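Local coordinates for CRISPR-associated protein,CRISPR-associated endonuclease Cas9 (Corynebacterium diphtheriae, PDB 6JOO), which serves in CRISPR adaptive immunity as an RNA-guided, magnesium-dependent endonuclease of invading DNA, here an engineered fusion bound to guide RNA and target DNA, at residues Tyr6-Asp11 / Gly491-Val496; Gly18-Glu23 / Ile572-Ile577; Thr532-Arg537 / Thr580-Ala585; Val825-Ile830 / Leu842-Arg847. All blocks are in the same frame, centred on the assembly; numbering follows the deposited sequence.

How the contacts relate
Contacts 1, 2 and 3 belong to the RNase H-like fold of the RuvC nuclease domain and meet on one mixed sheet. Contact 1 pairs strands 6-12 and 495-499; contact 2 lays helix 569-577 on the adjoining strand 16-24, its centre about 9 Å from that of contact 1; contact 3, about 13 Å from contact 1 between centres, docks helix 582-591 beside an edge strand, 532-536. Gly9 N lies 2.8 Å from Ala20 O, and Val496 N 3.0 Å from Thr532 O, tying the neighbours together. Contact 4 stands apart in the C-terminal domain, its nearest atoms about 14 Å from contact 2, and comes within about 4 Å of the nucleic acid.

Contact 1: residues Tyr6-Asp11 / Gly491-Val496; sequences YHVGID and GAPERV
Tyr6 meets the loop ahead of strand 495-499 at both ends. Its phenol OH donates to Gly491 O (2.8 Å), at the ring edge, and its carbonyl O accepts an almost straight bond from Glu494 N (2.9 Å, 178°). The ring reaches the loop because chi1 (67°) sets CG between the backbone N and carbonyl carbon. Pro493 CB then lies over one ring face, 4.0 Å from the centroid, a CH-pi contact made by the rigid pyrrolidine; having no N-H, Pro493 needs no backbone acceptor. Further on, Val8 N donates to Arg495 O (2.8 Å, 152°), and Val8 bridges to Val496 in the parallel sense, within the mixed sheet of the RuvC domain's RNase H-like fold; both segments precede the engineered junction. On the other side of strand 6-12, Ile22 of strand 16-24 bonds the His7 backbone. Pro493 O is taken by Thr531 OG1 and Arg495 NH1 makes a weak bond to Thr580 O. On one face of the sheet His7 carries Arg495 CG over its ring, with Glu494 CB at the ring edge (3.4 Å from CE1). On the other, Val8 CG2 rests on Pro493 CB (3.6 Å) and Val8 CB on Val496 CG2 (3.7 Å).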
# COMPACT_ATOMS: atom_id res chain seq x y z
N TYR A 6 -7.65 3.48 -38.40
CA TYR A 6 -6.99 4.52 -37.62
C TYR A 6 -5.75 3.94 -36.96
O TYR A 6 -5.56 2.72 -36.90
CB TYR A 6 -7.94 5.10 -36.57
CG TYR A 6 -8.33 4.13 -35.49
CD1 TYR A 6 -9.34 3.19 -35.69
CD2 TYR A 6 -7.70 4.15 -34.25
CE1 TYR A 6 -9.71 2.31 -34.70
CE2 TYR A 6 -8.06 3.26 -33.25
CZ TYR A 6 -9.06 2.34 -33.48
OH TYR A 6 -9.42 1.46 -32.49
N HIS A 7 -4.91 4.84 -36.45
CA HIS A 7 -3.71 4.50 -35.69
C HIS A 7 -3.86 4.96 -34.25
O HIS A 7 -4.67 5.83 -33.93
CB HIS A 7 -2.46 5.13 -36.33
CG HIS A 7 -2.10 4.57 -37.67
ND1 HIS A 7 -2.55 3.34 -38.10
CD2 HIS A 7 -1.32 5.06 -38.66
CE1 HIS A 7 -2.07 3.10 -39.31
NE2 HIS A 7 -1.32 4.13 -39.67
N VAL A 8 -3.07 4.35 -33.36
CA VAL A 8 -3.13 4.62 -31.93
C VAL A 8 -1.74 5.01 -31.46
O VAL A 8 -0.77 4.29 -31.71
CB VAL A 8 -3.64 3.39 -31.14
CG1 VAL A 8 -3.41 3.58 -29.66
CG2 VAL A 8 -5.11 3.15 -31.43
N GLY A 9 -1.65 6.15 -30.77
CA GLY A 9 -0.41 6.56 -30.16
C GLY A 9 -0.52 6.62 -28.65
O GLY A 9 -1.47 7.21 -28.13
N ILE A 10 0.43 6.02 -27.93
CA ILE A 10 0.40 5.97 -26.47
C ILE A 10 1.71 6.55 -25.93
O ILE A 10 2.79 5.98 -26.17
CB ILE A 10 0.17 4.55 -25.95
CG1 ILE A 10 -1.23 4.06 -26.32
CG2 ILE A 10 0.35 4.49 -24.44
CD1 ILE A 10 -1.57 2.67 -25.79
N ASP A 11 1.62 7.67 -25.22
CA ASP A 11 2.76 8.31 -24.55
C ASP A 11 2.67 8.03 -23.06
O ASP A 11 1.67 8.37 -22.41
CB ASP A 11 2.77 9.82 -24.81
CG ASP A 11 3.73 10.57 -23.88
OD1 ASP A 11 4.94 10.61 -24.18
OD2 ASP A 11 3.26 11.13 -22.86
N GLY A 491 -13.56 -0.49 -34.03
CA GLY A 491 -12.84 -1.72 -34.31
C GLY A 491 -11.39 -1.66 -33.85
O GLY A 491 -10.96 -0.75 -33.14
N ALA A 492 -10.64 -2.67 -34.27
CA ALA A 492 -9.23 -2.71 -33.97
C ALA A 492 -8.48 -1.64 -34.76
O ALA A 492 -8.94 -1.22 -35.83
CB ALA A 492 -8.67 -4.09 -34.29
N PRO A 493 -7.35 -1.18 -34.25
CA PRO A 493 -6.52 -0.23 -34.99
C PRO A 493 -5.52 -0.94 -35.90
O PRO A 493 -5.31 -2.15 -35.82
CB PRO A 493 -5.80 0.53 -33.86
CG PRO A 493 -5.61 -0.54 -32.82
CD PRO A 493 -6.84 -1.41 -32.89
N GLU A 494 -4.91 -0.15 -36.78
CA GLU A 494 -3.89 -0.65 -37.70
C GLU A 494 -2.51 -0.69 -37.05
O GLU A 494 -1.76 -1.66 -37.24
CB GLU A 494 -3.85 0.21 -38.97
CG GLU A 494 -5.22 0.75 -39.40
CD GLU A 494 -6.28 -0.33 -39.55
OE1 GLU A 494 -5.95 -1.43 -40.03
OE2 GLU A 494 -7.45 -0.07 -39.19
N ARG A 495 -2.17 0.32 -36.25
CA ARG A 495 -0.88 0.40 -35.58
C ARG A 495 -1.06 0.97 -34.18
O ARG A 495 -1.83 1.92 -33.98
CB ARG A 495 0.11 1.27 -36.36
CG ARG A 495 0.34 0.85 -37.82
CD ARG A 495 1.50 1.63 -38.42
NE ARG A 495 2.79 1.04 -38.08
CZ ARG A 495 3.93 1.72 -38.02
NH1 ARG A 495 3.95 3.02 -38.25
NH2 ARG A 495 5.06 1.09 -37.71
N VAL A 496 -0.34 0.40 -33.23
CA VAL A 496 -0.22 0.94 -31.88
C VAL A 496 1.26 1.18 -31.62
O VAL A 496 2.06 0.24 -31.62
CB VAL A 496 -0.82 -0.01 -30.83
CG1 VAL A 496 -0.41 0.43 -29.42
CG2 VAL A 496 -2.33 -0.06 -30.96

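Contact 2: residues Gly18-Glu23 / Ile572-Ile577; sequences GLAAIE and IDAAVI
Ala20 and Ala574 each bring a methyl to a peptide face of the opposite segment; no aromatic ring, amide side chain or carboxylate takes part. Ala20 CB sits above the face of the peptide joining Ala574 to Ala575, 3.6 Å from Ala574 C and nearly straight over it. In return, Ala574 CB lies over the face of the peptide that follows Gly18, 3.5 Å from Gly18 C. No hydrogen bond reaches the edge of either peptide from across the contact. The motif is a helix laid on a sheet, as in the RNase H-like fold of RuvC: helix 569-577 packs on strand 16-24 of the mixed sheet, the axes of the two short segments approaching to 6.4 Å and crossing at -49°. The strand lies before, and the helix after, the junction of this engineered fusion. Such closeness calls for very small residues. Gly18 has no side chain to hold the helix off, and Ala20, Ala574 and Ala575 add only methyls, with Ala20 CB 3.7 Å from Ala574 CB. Leu635 of helix 615-641 touches Ala575 as well, and Ala20 also touches Leu36 of strand 30-40. Farther along the strand Ile22, a longer side chain, still reaches the helix. Its CG1 branch, anti to the carbonyl carbon (chi1 -59°), carries CD1 to 3.8 Å from Ala575 CB.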
# COMPACT_ATOMS: atom_id res chain seq x y z
N GLY A 18 -0.43 9.71 -22.23
CA GLY A 18 -0.96 10.32 -23.44
C GLY A 18 -1.64 9.31 -24.34
O GLY A 18 -0.98 8.40 -24.85
N LEU A 19 -2.94 9.45 -24.54
CA LEU A 19 -3.71 8.53 -25.37
C LEU A 19 -4.24 9.27 -26.59
O LEU A 19 -4.89 10.31 -26.45
CB LEU A 19 -4.87 7.91 -24.58
CG LEU A 19 -4.46 7.03 -23.40
CD1 LEU A 19 -5.68 6.61 -22.61
CD2 LEU A 19 -3.68 5.81 -23.88
N ALA A 20 -3.98 8.72 -27.77
CA ALA A 20 -4.38 9.35 -29.02
C ALA A 20 -4.79 8.29 -30.04
O ALA A 20 -4.16 7.24 -30.15
CB ALA A 20 -3.25 10.21 -29.59
N ALA A 21 -5.86 8.59 -30.77
CA ALA A 21 -6.34 7.74 -31.86
C ALA A 21 -6.85 8.65 -32.97
O ALA A 21 -7.79 9.41 -32.76
CB ALA A 21 -7.44 6.79 -31.39
N ILE A 22 -6.21 8.57 -34.14
CA ILE A 22 -6.52 9.45 -35.26
C ILE A 22 -6.94 8.59 -36.45
O ILE A 22 -6.23 7.66 -36.82
CB ILE A 22 -5.32 10.34 -35.64
CG1 ILE A 22 -4.89 11.21 -34.45
CG2 ILE A 22 -5.64 11.19 -36.85
CD1 ILE A 22 -3.79 10.61 -33.60
N GLU A 23 -8.10 8.92 -37.03
CA GLU A 23 -8.57 8.20 -38.21
C GLU A 23 -7.60 8.40 -39.37
O GLU A 23 -7.18 9.52 -39.66
CB GLU A 23 -9.97 8.67 -38.60
CG GLU A 23 -10.57 7.92 -39.77
CD GLU A 23 -11.98 8.38 -40.10
OE1 GLU A 23 -12.48 9.30 -39.41
OE2 GLU A 23 -12.58 7.82 -41.04
N ILE A 572 -1.04 15.33 -27.42
CA ILE A 572 -0.47 15.77 -28.68
C ILE A 572 0.78 14.96 -29.01
O ILE A 572 0.96 14.50 -30.15
CB ILE A 572 -0.17 17.28 -28.64
CG1 ILE A 572 -1.45 18.08 -28.40
CG2 ILE A 572 0.51 17.72 -29.93
CD1 ILE A 572 -2.55 17.83 -29.41
N ASP A 573 1.66 14.77 -28.03
CA ASP A 573 2.84 13.93 -28.24
C ASP A 573 2.44 12.51 -28.61
O ASP A 573 3.09 11.86 -29.44
CB ASP A 573 3.74 13.94 -27.00
CG ASP A 573 4.40 15.29 -26.76
OD1 ASP A 573 4.04 16.28 -27.44
OD2 ASP A 573 5.29 15.37 -25.88
N ALA A 574 1.36 12.00 -28.01
CA ALA A 574 0.87 10.67 -28.37
C ALA A 574 0.36 10.64 -29.80
O ALA A 574 0.45 9.59 -30.47
CB ALA A 574 -0.23 10.23 -27.41
N ALA A 575 -0.16 11.75 -30.31
CA ALA A 575 -0.67 11.78 -31.67
C ALA A 575 0.46 11.65 -32.68
O ALA A 575 0.35 10.91 -33.66
CB ALA A 575 -1.47 13.06 -31.91
N VAL A 576 1.56 12.38 -32.45
CA VAL A 576 2.72 12.27 -33.33
C VAL A 576 3.28 10.86 -33.30
O VAL A 576 3.76 10.34 -34.31
CB VAL A 576 3.77 13.32 -32.93
CG1 VAL A 576 5.07 13.13 -33.71
CG2 VAL A 576 3.23 14.73 -33.14
N ILE A 577 3.21 10.21 -32.13
CA ILE A 577 3.79 8.88 -31.97
C ILE A 577 3.04 7.84 -32.81
O ILE A 577 3.64 6.87 -33.29
CB ILE A 577 3.81 8.52 -30.47
CG1 ILE A 577 4.88 9.33 -29.75
CG2 ILE A 577 4.02 7.03 -30.24
CD1 ILE A 577 6.03 9.77 -30.64

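Contact 3: residues Thr532-Arg537 / Thr580-Ala585; sequences TVRVYR and TSDYVA
Tyr536 extends from its strand toward the start of helix 582-591, and its ring lies between Thr580 and Ala585. Its chi1 of -63° puts CG anti to the carbonyl carbon, and the ring then presents CE1 to Ala585 CB and CE2 to Thr580 OG1, 3.5 Å away; both approaches are oblique. The Tyr536 and Thr580 side chains run alongside one another, heading opposite ways. The phenol oxygen arrives beside the first turn, with Tyr536 OH 3.9 Å from Asp582 CA. Ala585 suits the helix side, since a bare methyl lets the ring come close to the helix backbone. Arg534 and Asp582 form the second pairing. The arginine chain bends at chi2 (-59°) and turns NE to Asp582 OD2, which lies at the edge of the guanidinium, while the guanidinium and carboxylate planes stand 78° apart. This salt bridge is weak, resting on one long 3.4 Å bond from Arg534 NE to Asp582 OD2. Arg534 NH1 has another weak bond, to Val533 O. Ser581, one residue before Asp582, is the N-cap, its OG accepting a capping bond from Val584 N (3.0 Å). Both segments belong to the RuvC domain beyond the engineered junction. Strand 532-536 is an edge strand of the mixed sheet; Tyr536 and Thr580 touch Ile497 on strand 495-499, while Val533 and Val535 face helix 512-525.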
# COMPACT_ATOMS: atom_id res chain seq x y z
N THR A 532 0.33 -4.06 -35.89
CA THR A 532 1.73 -3.87 -35.54
C THR A 532 1.84 -3.05 -34.26
O THR A 532 1.14 -2.05 -34.09
CB THR A 532 2.48 -3.18 -36.68
OG1 THR A 532 1.97 -3.65 -37.94
CG2 THR A 532 3.96 -3.49 -36.61
N VAL A 533 2.70 -3.49 -33.36
CA VAL A 533 2.96 -2.80 -32.10
C VAL A 533 4.45 -2.54 -31.99
O VAL A 533 5.26 -3.45 -32.22
CB VAL A 533 2.46 -3.61 -30.89
CG1 VAL A 533 2.46 -2.75 -29.64
CG2 VAL A 533 1.07 -4.18 -31.15
N ARG A 534 4.82 -1.31 -31.64
CA ARG A 534 6.22 -0.91 -31.58
C ARG A 534 6.46 -0.03 -30.37
O ARG A 534 5.59 0.75 -29.97
CB ARG A 534 6.65 -0.18 -32.86
CG ARG A 534 6.86 -1.07 -34.06
CD ARG A 534 7.91 -2.14 -33.78
NE ARG A 534 8.45 -2.71 -35.01
CZ ARG A 534 7.93 -3.77 -35.64
NH1 ARG A 534 6.86 -4.37 -35.15
NH2 ARG A 534 8.49 -4.22 -36.75
N VAL A 535 7.65 -0.15 -29.79
CA VAL A 535 8.12 0.72 -28.72
C VAL A 535 9.32 1.49 -29.23
O VAL A 535 10.04 1.04 -30.13
CB VAL A 535 8.48 -0.06 -27.44
CG1 VAL A 535 8.56 0.87 -26.24
CG2 VAL A 535 7.48 -1.15 -27.19
N TYR A 536 9.55 2.67 -28.65
CA TYR A 536 10.67 3.51 -29.02
C TYR A 536 11.22 4.20 -27.78
O TYR A 536 10.49 4.48 -26.83
CB TYR A 536 10.27 4.54 -30.09
CG TYR A 536 9.82 3.89 -31.38
CD1 TYR A 536 10.76 3.42 -32.29
CD2 TYR A 536 8.48 3.74 -31.69
CE1 TYR A 536 10.36 2.81 -33.47
CE2 TYR A 536 8.08 3.14 -32.87
CZ TYR A 536 9.02 2.68 -33.76
OH TYR A 536 8.62 2.09 -34.93
N ARG A 537 12.53 4.46 -27.81
CA ARG A 537 13.18 5.13 -26.69
C ARG A 537 12.72 6.57 -26.57
O ARG A 537 12.36 7.22 -27.57
CB ARG A 537 14.70 5.07 -26.85
N THR A 580 4.91 7.18 -36.57
CA THR A 580 6.37 7.05 -36.62
C THR A 580 6.70 5.75 -37.34
O THR A 580 6.60 4.67 -36.76
CB THR A 580 6.99 7.09 -35.23
OG1 THR A 580 6.60 5.92 -34.50
CG2 THR A 580 6.52 8.33 -34.47
N SER A 581 7.08 5.86 -38.61
CA SER A 581 7.49 4.68 -39.36
C SER A 581 8.85 4.20 -38.87
O SER A 581 9.67 4.98 -38.38
CB SER A 581 7.56 4.99 -40.86
OG SER A 581 8.81 5.54 -41.23
N ASP A 582 9.08 2.89 -38.98
CA ASP A 582 10.30 2.30 -38.45
C ASP A 582 11.53 2.79 -39.20
O ASP A 582 12.62 2.87 -38.63
CB ASP A 582 10.22 0.77 -38.48
CG ASP A 582 11.09 0.10 -37.42
OD1 ASP A 582 12.21 0.59 -37.17
OD2 ASP A 582 10.65 -0.91 -36.83
N TYR A 583 11.39 3.10 -40.49
CA TYR A 583 12.50 3.68 -41.23
C TYR A 583 12.73 5.12 -40.81
O TYR A 583 13.87 5.60 -40.79
CB TYR A 583 12.26 3.56 -42.74
CG TYR A 583 12.29 2.13 -43.23
CD1 TYR A 583 13.49 1.51 -43.55
CD2 TYR A 583 11.12 1.39 -43.35
CE1 TYR A 583 13.52 0.19 -43.99
CE2 TYR A 583 11.14 0.08 -43.78
CZ TYR A 583 12.34 -0.51 -44.10
OH TYR A 583 12.37 -1.82 -44.53
N VAL A 584 11.66 5.83 -40.46
CA VAL A 584 11.80 7.14 -39.82
C VAL A 584 12.39 6.97 -38.43
O VAL A 584 13.11 7.86 -37.94
CB VAL A 584 10.43 7.86 -39.79
CG1 VAL A 584 10.33 8.83 -38.62
CG2 VAL A 584 10.19 8.58 -41.11
N ALA A 585 12.14 5.83 -37.78
CA ALA A 585 12.64 5.62 -36.42
C ALA A 585 14.16 5.63 -36.36
O ALA A 585 14.74 6.07 -35.37
CB ALA A 585 12.09 4.31 -35.87

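Contact 4: residues Val825-Ile830 / Leu842-Arg847; sequences VDTSKI and LGTIRR
Val825 and Arg846 are joined through their backbones: Val825 N donates to Arg846 O (2.7 Å, 163° at the hydrogen), and in return Arg846 CA lies 3.2 Å from Val825 O, a CA-H...O contact. Van der Waals contact follows at Thr827, whose CG2 reaches Ile845 O (3.3 Å) while OG1, between the backbone N and carbonyl carbon (chi1 71°), lies 4.1 Å from Thr844 CG2. A beta-branched threonine suits this place: its methyl packs against the Ile845 carbonyl, while its hydroxyl faces the Thr844 methyl without bonding across the contact. The two segments are the loops at the two ends of helix 833-842, which links antiparallel neighbours 822-824 and 847-855 of the C-terminal domain's sheet, beyond the engineered junction. One backbone bond continues past the end of strand 822-824 without regular strand pairing. Gly843, with positive phi, lets the chain turn out of the helix. Polar bonds also form within 825-830. Asp826 OD1 accepts from Ser828 OG (3.0 Å), above the carboxylate plane, and weakly from Ser828 N, an Asx turn. Beyond the segments, Ile845 O accepts from Trp848 NE1, Ile845 N is held by Glu839 OE2, and Val825 packs on Leu895 of helix 892-898.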
# COMPACT_ATOMS: atom_id res chain seq x y z
N VAL A 825 -16.24 26.61 -15.08
CA VAL A 825 -16.52 27.79 -14.27
C VAL A 825 -16.37 29.04 -15.12
O VAL A 825 -15.41 29.17 -15.89
CB VAL A 825 -15.58 27.87 -13.05
CG1 VAL A 825 -15.88 29.11 -12.22
CG2 VAL A 825 -15.69 26.61 -12.20
N ASP A 826 -17.32 29.97 -14.97
CA ASP A 826 -17.25 31.29 -15.60
C ASP A 826 -16.59 32.23 -14.59
O ASP A 826 -17.23 32.69 -13.64
CB ASP A 826 -18.65 31.77 -16.00
CG ASP A 826 -18.64 33.15 -16.65
OD1 ASP A 826 -17.56 33.63 -17.04
OD2 ASP A 826 -19.73 33.75 -16.76
N THR A 827 -15.31 32.52 -14.81
CA THR A 827 -14.51 33.31 -13.89
C THR A 827 -14.55 34.80 -14.19
O THR A 827 -13.72 35.55 -13.65
CB THR A 827 -13.06 32.82 -13.90
OG1 THR A 827 -12.45 33.19 -15.15
CG2 THR A 827 -13.01 31.31 -13.75
N SER A 828 -15.47 35.26 -15.04
CA SER A 828 -15.50 36.67 -15.39
C SER A 828 -15.92 37.53 -14.20
O SER A 828 -15.44 38.65 -14.05
CB SER A 828 -16.43 36.91 -16.57
OG SER A 828 -17.76 36.54 -16.27
N LYS A 829 -16.80 37.01 -13.34
CA LYS A 829 -17.39 37.81 -12.27
C LYS A 829 -16.84 37.50 -10.89
O LYS A 829 -16.96 38.34 -9.99
CB LYS A 829 -18.91 37.64 -12.26
CG LYS A 829 -19.61 38.24 -13.47
CD LYS A 829 -21.08 37.83 -13.53
CE LYS A 829 -21.30 36.71 -14.54
NZ LYS A 829 -22.71 36.23 -14.52
N ILE A 830 -16.25 36.32 -10.68
CA ILE A 830 -15.90 35.85 -9.35
C ILE A 830 -14.41 35.60 -9.19
O ILE A 830 -13.98 35.20 -8.10
CB ILE A 830 -16.69 34.57 -8.99
CG1 ILE A 830 -16.30 33.44 -9.95
CG2 ILE A 830 -18.18 34.82 -9.06
CD1 ILE A 830 -17.06 32.16 -9.73
N LEU A 842 -2.12 33.97 -18.98
CA LEU A 842 -2.29 32.66 -19.58
C LEU A 842 -3.58 32.48 -20.36
O LEU A 842 -3.72 31.47 -21.06
CB LEU A 842 -2.20 31.57 -18.49
CG LEU A 842 -0.94 30.70 -18.49
CD1 LEU A 842 0.32 31.53 -18.67
CD2 LEU A 842 -0.86 29.88 -17.21
N GLY A 843 -4.52 33.41 -20.27
CA GLY A 843 -5.81 33.25 -20.90
C GLY A 843 -6.88 32.82 -19.91
O GLY A 843 -6.60 32.29 -18.83
N THR A 844 -8.13 33.06 -20.29
CA THR A 844 -9.25 32.73 -19.43
C THR A 844 -9.29 31.23 -19.15
O THR A 844 -9.17 30.41 -20.07
CB THR A 844 -10.56 33.18 -20.08
OG1 THR A 844 -10.52 34.60 -20.29
CG2 THR A 844 -11.75 32.83 -19.20
N ILE A 845 -9.43 30.88 -17.88
CA ILE A 845 -9.44 29.49 -17.43
C ILE A 845 -10.86 29.15 -17.01
O ILE A 845 -11.34 29.62 -15.97
CB ILE A 845 -8.45 29.25 -16.28
CG1 ILE A 845 -7.08 29.84 -16.63
CG2 ILE A 845 -8.35 27.77 -15.97
CD1 ILE A 845 -6.11 29.86 -15.48
N ARG A 846 -11.55 28.33 -17.81
CA ARG A 846 -12.91 27.94 -17.48
C ARG A 846 -13.04 26.48 -17.08
O ARG A 846 -14.11 26.08 -16.61
CB ARG A 846 -13.84 28.23 -18.67
CG ARG A 846 -13.43 27.61 -19.98
CD ARG A 846 -14.22 28.19 -21.14
NE ARG A 846 -15.66 27.95 -21.02
CZ ARG A 846 -16.29 26.91 -21.55
NH1 ARG A 846 -17.60 26.77 -21.39
NH2 ARG A 846 -15.61 26.01 -22.25
N ARG A 847 -11.98 25.67 -17.22
CA ARG A 847 -12.00 24.28 -16.81
C ARG A 847 -11.13 24.11 -15.57
O ARG A 847 -9.92 24.32 -15.62
CB ARG A 847 -11.52 23.36 -17.94
CG ARG A 847 -12.42 23.36 -19.16
CD ARG A 847 -12.41 22.01 -19.87
NE ARG A 847 -12.97 22.10 -21.21
CZ ARG A 847 -14.25 21.88 -21.50
NH1 ARG A 847 -14.67 21.99 -22.76
NH2 ARG A 847 -15.11 21.54 -20.55